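Local structure of IclR transcriptional regulator (1MKM) at residues K140-F145 / G209-G214. The protein is probably a DNA-binding transcriptional repressor of the IclR family, with a winged helix-turn-helix domain and a zinc-binding C-terminal domain. Residues are numbered along the deposited sequence; the frame is centred on the assembly and turned at random.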
ATOM      1  N   LYS B 140     -25.861  -8.359  29.305  1.00 68.54           N
ATOM      2  CA  LYS B 140     -26.798  -9.082  30.157  1.00 64.32           C
ATOM      3  C   LYS B 140     -26.019 -10.093  30.978  1.00 65.45           C
ATOM      4  O   LYS B 140     -26.335 -10.346  32.133  1.00 75.25           O
ATOM      5  CB  LYS B 140     -27.857  -9.784  29.305  1.00 61.57           C
ATOM      6  CG  LYS B 140     -28.711  -8.816  28.505  1.00 61.74           C
ATOM      7  CD  LYS B 140     -29.714  -9.519  27.614  1.00 66.34           C
ATOM      8  CE  LYS B 140     -29.024 -10.293  26.505  1.00 75.69           C
ATOM      9  NZ  LYS B 140     -30.013 -10.842  25.532  1.00 81.27           N
ATOM     10  N   SER B 141     -24.992 -10.673  30.375  1.00 63.86           N
ATOM     11  CA  SER B 141     -24.152 -11.633  31.074  1.00 61.72           C
ATOM     12  C   SER B 141     -23.641 -10.966  32.361  1.00 63.40           C
ATOM     13  O   SER B 141     -23.415 -11.631  33.371  1.00 71.24           O
ATOM     14  CB  SER B 141     -22.980 -12.039  30.170  1.00 67.06           C
ATOM     15  OG  SER B 141     -22.280 -13.172  30.654  1.00 64.03           O
ATOM     16  N   ILE B 142     -23.466  -9.645  32.325  1.00 69.96           N
ATOM     17  CA  ILE B 142     -22.988  -8.905  33.494  1.00 72.90           C
ATOM     18  C   ILE B 142     -24.155  -8.556  34.411  1.00 79.37           C
ATOM     19  O   ILE B 142     -24.017  -8.563  35.639  1.00 72.49           O
ATOM     20  CB  ILE B 142     -22.259  -7.598  33.088  1.00 79.05           C
ATOM     21  CG1 ILE B 142     -20.928  -7.934  32.407  1.00 80.97           C
ATOM     22  CG2 ILE B 142     -22.020  -6.721  34.319  1.00 75.53           C
ATOM     23  CD1 ILE B 142     -20.207  -6.731  31.836  1.00 75.03           C
ATOM     24  N   LEU B 143     -25.301  -8.251  33.807  1.00 81.52           N
ATOM     25  CA  LEU B 143     -26.507  -7.917  34.559  1.00 80.33           C
ATOM     26  C   LEU B 143     -27.136  -9.157  35.176  1.00 89.31           C
ATOM     27  O   LEU B 143     -28.190  -9.079  35.808  1.00 99.68           O
ATOM     28  CB  LEU B 143     -27.535  -7.247  33.647  1.00 68.20           C
ATOM     29  CG  LEU B 143     -27.532  -5.719  33.630  1.00 65.46           C
ATOM     30  CD1 LEU B 143     -28.638  -5.198  32.706  1.00 60.41           C
ATOM     31  CD2 LEU B 143     -27.740  -5.221  35.054  1.00 53.67           C
ATOM     32  N   ALA B 144     -26.491 -10.303  34.983  1.00 89.25           N
ATOM     33  CA  ALA B 144     -26.996 -11.559  35.516  1.00 89.14           C
ATOM     34  C   ALA B 144     -26.209 -11.984  36.738  1.00 86.58           C
ATOM     35  O   ALA B 144     -26.298 -13.131  37.171  1.00 88.49           O
ATOM     36  CB  ALA B 144     -26.923 -12.648  34.451  1.00 85.83           C
ATOM     37  N   PHE B 145     -25.425 -11.064  37.288  1.00 87.25           N
ATOM     38  CA  PHE B 145     -24.628 -11.364  38.468  1.00 88.86           C
ATOM     39  C   PHE B 145     -24.413 -10.155  39.363  1.00 89.40           C
ATOM     40  O   PHE B 145     -23.728 -10.247  40.383  1.00 90.92           O
ATOM     41  CB  PHE B 145     -23.274 -11.968  38.072  1.00 86.90           C
ATOM     42  CG  PHE B 145     -23.364 -13.389  37.589  1.00 83.75           C
ATOM     43  CD1 PHE B 145     -23.728 -13.672  36.276  1.00 84.05           C
ATOM     44  CD2 PHE B 145     -23.126 -14.447  38.465  1.00 87.68           C
ATOM     45  CE1 PHE B 145     -23.857 -14.985  35.841  1.00 85.88           C
ATOM     46  CE2 PHE B 145     -23.250 -15.766  38.040  1.00 81.91           C
ATOM     47  CZ  PHE B 145     -23.618 -16.035  36.724  1.00 89.23           C
ATOM     48  N   GLY B 209     -16.231 -11.659  43.807  1.00 88.65           N
ATOM     49  CA  GLY B 209     -17.136 -12.166  42.791  1.00 83.28           C
ATOM     50  C   GLY B 209     -18.200 -11.205  42.282  1.00 81.45           C
ATOM     51  O   GLY B 209     -19.390 -11.531  42.281  1.00 84.40           O
ATOM     52  N   TYR B 210     -17.781 -10.017  41.859  1.00 67.22           N
ATOM     53  CA  TYR B 210     -18.705  -9.029  41.314  1.00 59.33           C
ATOM     54  C   TYR B 210     -18.492  -9.061  39.792  1.00 72.17           C
ATOM     55  O   TYR B 210     -17.394  -9.385  39.319  1.00 65.77           O
ATOM     56  CB  TYR B 210     -18.387  -7.638  41.892  1.00 57.86           C
ATOM     57  CG  TYR B 210     -19.263  -6.505  41.378  1.00 65.93           C
ATOM     58  CD1 TYR B 210     -20.571  -6.317  41.851  1.00 69.04           C
ATOM     59  CD2 TYR B 210     -18.785  -5.615  40.413  1.00 65.61           C
ATOM     60  CE1 TYR B 210     -21.382  -5.261  41.371  1.00 55.13           C
ATOM     61  CE2 TYR B 210     -19.582  -4.566  39.927  1.00 63.88           C
ATOM     62  CZ  TYR B 210     -20.879  -4.394  40.407  1.00 64.78           C
ATOM     63  OH  TYR B 210     -21.659  -3.371  39.888  1.00 56.12           O
ATOM     64  N   PRO B 211     -19.542  -8.766  39.002  1.00 74.45           N
ATOM     65  CA  PRO B 211     -19.394  -8.780  37.542  1.00 76.16           C
ATOM     66  C   PRO B 211     -18.728  -7.500  37.025  1.00 75.30           C
ATOM     67  O   PRO B 211     -19.406  -6.527  36.699  1.00 71.38           O
ATOM     68  CB  PRO B 211     -20.834  -8.916  37.058  1.00 76.72           C
ATOM     69  CG  PRO B 211     -21.577  -8.097  38.071  1.00 75.84           C
ATOM     70  CD  PRO B 211     -20.953  -8.552  39.380  1.00 71.73           C
ATOM     71  N   VAL B 212     -17.401  -7.512  36.948  1.00 71.00           N
ATOM     72  CA  VAL B 212     -16.652  -6.352  36.480  1.00 70.93           C
ATOM     73  C   VAL B 212     -16.336  -6.358  34.990  1.00 73.05           C
ATOM     74  O   VAL B 212     -15.803  -5.378  34.469  1.00 75.10           O
ATOM     75  CB  VAL B 212     -15.315  -6.220  37.206  1.00 65.36           C
ATOM     76  CG1 VAL B 212     -15.544  -6.118  38.695  1.00 51.80           C
ATOM     77  CG2 VAL B 212     -14.423  -7.406  36.856  1.00 50.27           C
ATOM     78  N   ALA B 213     -16.647  -7.450  34.298  1.00 75.77           N
ATOM     79  CA  ALA B 213     -16.347  -7.507  32.873  1.00 74.11           C
ATOM     80  C   ALA B 213     -17.228  -8.443  32.070  1.00 71.25           C
ATOM     81  O   ALA B 213     -17.970  -9.256  32.617  1.00 75.27           O
ATOM     82  CB  ALA B 213     -14.892  -7.884  32.670  1.00 73.02           C
ATOM     83  N   GLY B 214     -17.130  -8.310  30.755  1.00 61.32           N
ATOM     84  CA  GLY B 214     -17.903  -9.145  29.870  1.00 55.75           C
ATOM     85  C   GLY B 214     -17.067  -9.498  28.662  1.00 59.44           C
ATOM     86  O   GLY B 214     -16.427  -8.627  28.075  1.00 53.74           O
TER
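The I142 side chain packs largely against main chain: CG1 lies 3.2 Å from the carbonyl O of A213, and CD1 packs 3.4 Å from A213 C. The contact lies in the GAF-like C-terminal domain, where the C-terminal part of helix 137-143 packs on the first residues of strand 211-220, a central strand of the antiparallel sheet. The chain here is irregular. P211 is the centre of an inverse gamma turn, and V212 and A213 form a classic beta bulge opposite I204. CG1 anti to the carbonyl carbon (chi1 -69°) and an extended chain beyond it bring I142 CD1 to the side chain-free backbone of G214, 3.6 Å from its N, while the CG2 branch meets P211 CB at 3.7 Å. S141, beside it on the helix, touches P203 of strand 197-205. Of the F145 side chain, CB meets P211 CB at 4.0 Å, while the ring turns away toward that of F205. P211 CD also sits 3.3 Å above one face of the neighbouring Y210 ring, offset toward the rim. The proline ring also packs against main chain, with CG 3.5 Å from I142 O and CD 3.4 Å from F145 O.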